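Long-range contacts in phosphoglycerate kinase (Coxiella burnetii, PDB 4NG4), which catalyses the reversible phosphoryl transfer between ATP and (2R)-3-phosphoglycerate in glycolysis, yielding ADP and (2R)-3-phospho-glyceroyl phosphate: residues 29-34 with 49-54; 146-151 with 171-176. All blocks are in the same frame, centred on the assembly; numbering follows the deposited sequence.

Contact 1. Residues 29-34 with 49-54; sequences IREDLN and VRALPT
Glu31, late in strand 26-31, lays its carboxylate against Ala51 and Thr54 of helix 46-60, which packs on the parallel sheet of the N-terminal, Rossmann-like domain of phosphoglycerate kinase. Strand and helix run nearly antiparallel, 169° between their segment axes, which come no closer than 10.1 Å. The packed part is mostly side chain. The Glu31 chain leaves beside its backbone N and bends at chi2 (-82°), which spreads the carboxylate along the helix: OE1 faces Ala51 CB while OE2 reaches the methyl of Thr54. Two residues earlier in the strand, Ile29 CG2 lies alongside Thr54 CG2 at 3.8 Å, and Ile29 also touches Ala58 further along the helix. After the strand, Leu33 CD2 meets Ala51 CB at 3.7 Å, a second apolar contact. The looser side lies in the loop where Asp32 and Asn34 flank Leu33, all three predicted to bind substrate. There Arg50 swings its end nearer but stops short, Asp32 OD2 and Arg50 NH2 being 6.1 Å apart, and both residues are partly exposed. No hydrogen bond crosses between the segments; Thr54 OG1 is instead probably bonded to Asp150 OD2.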
loop_
_atom_site.group_PDB
_atom_site.type_symbol
_atom_site.label_atom_id
_atom_site.label_comp_id
_atom_site.label_asym_id
_atom_site.label_seq_id
_atom_site.Cartn_x
_atom_site.Cartn_y
_atom_site.Cartn_z
ATOM N N ILE A 29 20.550 -2.103 -7.049
ATOM C CA ILE A 29 19.261 -1.468 -6.779
ATOM C C ILE A 29 18.127 -2.491 -6.833
ATOM O O ILE A 29 17.833 -3.034 -7.891
ATOM C CB ILE A 29 18.959 -0.357 -7.805
ATOM C CG1 ILE A 29 20.092 0.664 -7.842
ATOM C CG2 ILE A 29 17.649 0.347 -7.477
ATOM C CD1 ILE A 29 19.956 1.631 -8.994
ATOM N N ARG A 30 17.483 -2.732 -5.692
ATOM C CA ARG A 30 16.303 -3.588 -5.637
ATOM C C ARG A 30 15.074 -2.758 -5.984
ATOM O O ARG A 30 14.698 -1.823 -5.259
ATOM C CB ARG A 30 16.144 -4.211 -4.249
ATOM C CG ARG A 30 14.909 -5.138 -4.085
ATOM C CD ARG A 30 15.091 -6.463 -4.763
ATOM N NE ARG A 30 14.097 -7.450 -4.347
ATOM C CZ ARG A 30 12.865 -7.555 -4.844
ATOM N NH1 ARG A 30 12.433 -6.724 -5.779
ATOM N NH2 ARG A 30 12.048 -8.487 -4.374
ATOM N N GLU A 31 14.433 -3.127 -7.085
ATOM C CA GLU A 31 13.242 -2.443 -7.559
ATOM C C GLU A 31 12.056 -3.421 -7.643
ATOM O O GLU A 31 12.226 -4.639 -7.571
ATOM C CB GLU A 31 13.515 -1.832 -8.929
ATOM C CG GLU A 31 14.659 -0.820 -8.962
ATOM C CD GLU A 31 14.250 0.567 -8.517
ATOM O OE1 GLU A 31 13.053 0.779 -8.258
ATOM O OE2 GLU A 31 15.141 1.454 -8.434
ATOM N N ASP A 32 10.856 -2.850 -7.759
ATOM C CA ASP A 32 9.610 -3.581 -7.972
ATOM C C ASP A 32 9.243 -3.358 -9.435
ATOM O O ASP A 32 8.550 -2.423 -9.784
ATOM C CB ASP A 32 8.517 -3.078 -7.018
ATOM C CG ASP A 32 7.192 -3.835 -7.161
ATOM O OD1 ASP A 32 7.081 -4.786 -7.968
ATOM O OD2 ASP A 32 6.225 -3.479 -6.451
ATOM N N LEU A 33 9.765 -4.224 -10.285
ATOM C CA LEU A 33 9.469 -4.227 -11.723
ATOM C C LEU A 33 8.506 -5.372 -12.072
ATOM O O LEU A 33 8.459 -5.802 -13.213
ATOM C CB LEU A 33 10.782 -4.380 -12.508
ATOM C CG LEU A 33 11.945 -3.507 -12.008
ATOM C CD1 LEU A 33 13.158 -3.620 -12.942
ATOM C CD2 LEU A 33 11.520 -2.047 -11.843
ATOM N N ASN A 34 7.744 -5.830 -11.073
ATOM C CA ASN A 34 6.824 -6.985 -11.157
ATOM C C ASN A 34 5.570 -6.633 -11.952
ATOM O O ASN A 34 4.496 -6.485 -11.396
ATOM C CB ASN A 34 6.452 -7.445 -9.722
ATOM C CG ASN A 34 5.555 -8.658 -9.690
ATOM O OD1 ASN A 34 5.623 -9.519 -10.540
ATOM N ND2 ASN A 34 4.712 -8.731 -8.685
ATOM N N VAL A 49 8.132 2.820 -15.260
ATOM C CA VAL A 49 8.094 4.288 -15.369
ATOM C C VAL A 49 8.405 4.948 -14.011
ATOM O O VAL A 49 9.091 5.974 -13.947
ATOM C CB VAL A 49 6.718 4.802 -15.925
ATOM C CG1 VAL A 49 6.605 6.320 -15.801
ATOM C CG2 VAL A 49 6.515 4.384 -17.377
ATOM N N ARG A 50 7.908 4.336 -12.936
ATOM C CA ARG A 50 8.139 4.827 -11.574
ATOM C C ARG A 50 9.600 4.591 -11.144
ATOM O O ARG A 50 10.241 5.473 -10.590
ATOM C CB ARG A 50 7.167 4.140 -10.601
ATOM C CG ARG A 50 6.291 5.075 -9.745
ATOM C CD ARG A 50 4.836 4.558 -9.611
ATOM N NE ARG A 50 4.769 3.092 -9.589
ATOM C CZ ARG A 50 3.650 2.369 -9.630
ATOM N NH1 ARG A 50 2.455 2.968 -9.668
ATOM N NH2 ARG A 50 3.722 1.037 -9.620
ATOM N N ALA A 51 10.124 3.408 -11.429
ATOM C CA ALA A 51 11.486 3.049 -11.040
ATOM C C ALA A 51 12.577 3.742 -11.872
ATOM O O ALA A 51 13.736 3.801 -11.446
ATOM C CB ALA A 51 11.666 1.533 -11.101
ATOM N N LEU A 52 12.226 4.272 -13.041
ATOM C CA LEU A 52 13.235 4.788 -13.964
ATOM C C LEU A 52 14.207 5.804 -13.335
ATOM O O LEU A 52 15.415 5.606 -13.386
ATOM C CB LEU A 52 12.573 5.393 -15.199
ATOM C CG LEU A 52 13.489 5.430 -16.409
ATOM C CD1 LEU A 52 13.632 4.014 -16.961
ATOM C CD2 LEU A 52 12.957 6.396 -17.460
ATOM N N PRO A 53 13.693 6.878 -12.718
ATOM C CA PRO A 53 14.595 7.940 -12.235
ATOM C C PRO A 53 15.734 7.461 -11.326
ATOM O O PRO A 53 16.847 7.982 -11.416
ATOM C CB PRO A 53 13.653 8.878 -11.460
ATOM C CG PRO A 53 12.282 8.570 -11.981
ATOM C CD PRO A 53 12.299 7.121 -12.305
ATOM N N THR A 54 15.441 6.494 -10.455
ATOM C CA THR A 54 16.449 5.895 -9.574
ATOM C C THR A 54 17.584 5.305 -10.399
ATOM O O THR A 54 18.754 5.416 -10.031
ATOM C CB THR A 54 15.853 4.772 -8.686
ATOM O OG1 THR A 54 14.944 5.333 -7.733
ATOM C CG2 THR A 54 16.955 4.012 -7.948
#

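Contact 2. Residues 146-151 with 171-176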
loop_
_atom_site.group_PDB
_atom_site.type_symbol
_atom_site.label_atom_id
_atom_site.label_comp_id
_atom_site.label_asym_id
_atom_site.label_seq_id
_atom_site.Cartn_x
_atom_site.Cartn_y
_atom_site.Cartn_z
ATOM N N ILE A 146 27.641 -1.054 -2.798
ATOM C CA ILE A 146 26.473 -0.439 -2.169
ATOM C C ILE A 146 25.183 -1.149 -2.569
ATOM O O ILE A 146 25.000 -1.508 -3.736
ATOM C CB ILE A 146 26.334 1.054 -2.551
ATOM C CG1 ILE A 146 27.594 1.840 -2.174
ATOM C CG2 ILE A 146 25.117 1.667 -1.864
ATOM C CD1 ILE A 146 27.592 3.240 -2.708
ATOM N N PHE A 147 24.294 -1.340 -1.592
ATOM C CA PHE A 147 22.951 -1.858 -1.844
ATOM C C PHE A 147 21.922 -0.766 -1.614
ATOM O O PHE A 147 21.950 -0.102 -0.580
ATOM C CB PHE A 147 22.643 -3.043 -0.931
ATOM C CG PHE A 147 21.249 -3.592 -1.097
ATOM C CD1 PHE A 147 20.824 -4.076 -2.325
ATOM C CD2 PHE A 147 20.361 -3.620 -0.028
ATOM C CE1 PHE A 147 19.557 -4.587 -2.492
ATOM C CE2 PHE A 147 19.083 -4.122 -0.189
ATOM C CZ PHE A 147 18.682 -4.610 -1.426
ATOM N N VAL A 148 21.013 -0.601 -2.574
ATOM C CA VAL A 148 19.955 0.394 -2.491
ATOM C C VAL A 148 18.590 -0.298 -2.498
ATOM O O VAL A 148 18.158 -0.801 -3.540
ATOM C CB VAL A 148 20.035 1.379 -3.667
ATOM C CG1 VAL A 148 19.024 2.486 -3.497
ATOM C CG2 VAL A 148 21.412 1.960 -3.753
ATOM N N MET A 149 17.932 -0.343 -1.336
ATOM C CA MET A 149 16.570 -0.855 -1.239
ATOM C C MET A 149 15.615 0.227 -1.680
ATOM O O MET A 149 15.322 1.148 -0.921
ATOM C CB MET A 149 16.228 -1.307 0.188
ATOM C CG MET A 149 14.795 -1.869 0.368
ATOM S SD MET A 149 14.281 -2.998 -0.941
ATOM C CE MET A 149 13.009 -3.946 -0.119
ATOM N N ASP A 150 15.118 0.093 -2.903
ATOM C CA ASP A 150 14.204 1.052 -3.495
ATOM C C ASP A 150 12.868 0.376 -3.812
ATOM O O ASP A 150 12.241 0.712 -4.813
ATOM C CB ASP A 150 14.846 1.605 -4.766
ATOM C CG ASP A 150 14.146 2.832 -5.308
ATOM O OD1 ASP A 150 13.805 3.744 -4.511
ATOM O OD2 ASP A 150 13.956 2.889 -6.548
ATOM N N ALA A 151 12.431 -0.554 -2.952
ATOM C CA ALA A 151 11.252 -1.400 -3.227
ATOM C C ALA A 151 10.261 -1.551 -2.041
ATOM O O ALA A 151 10.090 -2.653 -1.484
ATOM C CB ALA A 151 11.721 -2.768 -3.701
ATOM N N LEU A 171 27.736 -1.318 2.310
ATOM C CA LEU A 171 27.041 -0.052 2.484
ATOM C C LEU A 171 25.584 -0.255 2.037
ATOM O O LEU A 171 25.339 -0.715 0.922
ATOM C CB LEU A 171 27.764 1.017 1.649
ATOM C CG LEU A 171 28.030 2.418 2.220
ATOM C CD1 LEU A 171 28.045 2.443 3.743
ATOM C CD2 LEU A 171 29.345 2.989 1.671
ATOM N N ALA A 172 24.624 0.036 2.913
ATOM C CA ALA A 172 23.198 -0.175 2.588
ATOM C C ALA A 172 22.371 1.083 2.843
ATOM O O ALA A 172 22.594 1.793 3.829
ATOM C CB ALA A 172 22.636 -1.353 3.374
ATOM N N CYS A 173 21.425 1.352 1.947
ATOM C CA CYS A 173 20.610 2.562 2.010
ATOM C C CYS A 173 19.268 2.370 1.298
ATOM O O CYS A 173 18.997 1.311 0.725
ATOM C CB CYS A 173 21.367 3.717 1.371
ATOM S SG CYS A 173 21.699 3.443 -0.346
ATOM N N ALA A 174 18.434 3.405 1.348
ATOM C CA ALA A 174 17.161 3.411 0.641
ATOM C C ALA A 174 17.245 4.320 -0.587
ATOM O O ALA A 174 17.952 5.330 -0.567
ATOM C CB ALA A 174 16.051 3.866 1.571
ATOM N N GLY A 175 16.525 3.952 -1.644
ATOM C CA GLY A 175 16.420 4.774 -2.844
ATOM C C GLY A 175 15.336 5.822 -2.680
ATOM O O GLY A 175 14.623 5.813 -1.676
ATOM N N PRO A 176 15.191 6.727 -3.670
ATOM C CA PRO A 176 14.208 7.820 -3.598
ATOM C C PRO A 176 12.717 7.412 -3.619
ATOM O O PRO A 176 11.884 8.130 -3.073
ATOM C CB PRO A 176 14.556 8.696 -4.810
ATOM C CG PRO A 176 15.268 7.814 -5.729
ATOM C CD PRO A 176 16.000 6.809 -4.895
#
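Cys173 SG fits into the hollow between Ile146 and Val148, one side chain of strand 171-174 set against two of strand 146-149. It sits 4.1 Å from Ile146 CG2 and 3.7 Å from Val148 CG2. Its chi1 of 62° places the sulfur between its own backbone N and carbonyl carbon, leaning toward the neighbouring strand. At the start of the row Ile146 and Leu171 point the same way, side by side, with CG1 of Ile146 on CB of Leu171. At the other end Val148 CG1 lies against the backbone of Gly175. The two strands are the parallel pair of a beta-alpha-beta unit whose crossover is helix 160-168; strand 171-174 is one of the two outermost strands of the sheet within this chain. Four backbone hydrogen bonds join them, from Phe147 N to Leu171 O through to Gly175 N, which bonds to Met149 O. On the reverse face Phe147 and Met149 are the bumps, and the small Ala172 and Ala174 lie beside them; helix 160-168 packs on the first two, helix 392-401 on Met149 and both alanines. Gly175, at the N-cap position of helix 176-190, has no side chain on the side where Asp150 OD1 approaches its CA; that oxygen also accepts a hydrogen bond from Leu177 N.

Both contacts are buried and share one sheet, since strands 26-31 and 146-149 are neighbours in it. Contact 1 joins the sheet to a covering helix mainly through side chains, with no hydrogen bond between the two segments; contact 2 joins two strands through a ladder of backbone bonds and buries about twice the area, 432 against 197 Å². They meet toward the C-terminal ends of the strands, where Thr54 reaches both Asp150 and Pro176 of contact 2. The carboxylates of Glu31 and Asp150 also come close there, like charges near each other. Polar groups gather here, whereas the earlier parts of both strands are packed by apolar groups.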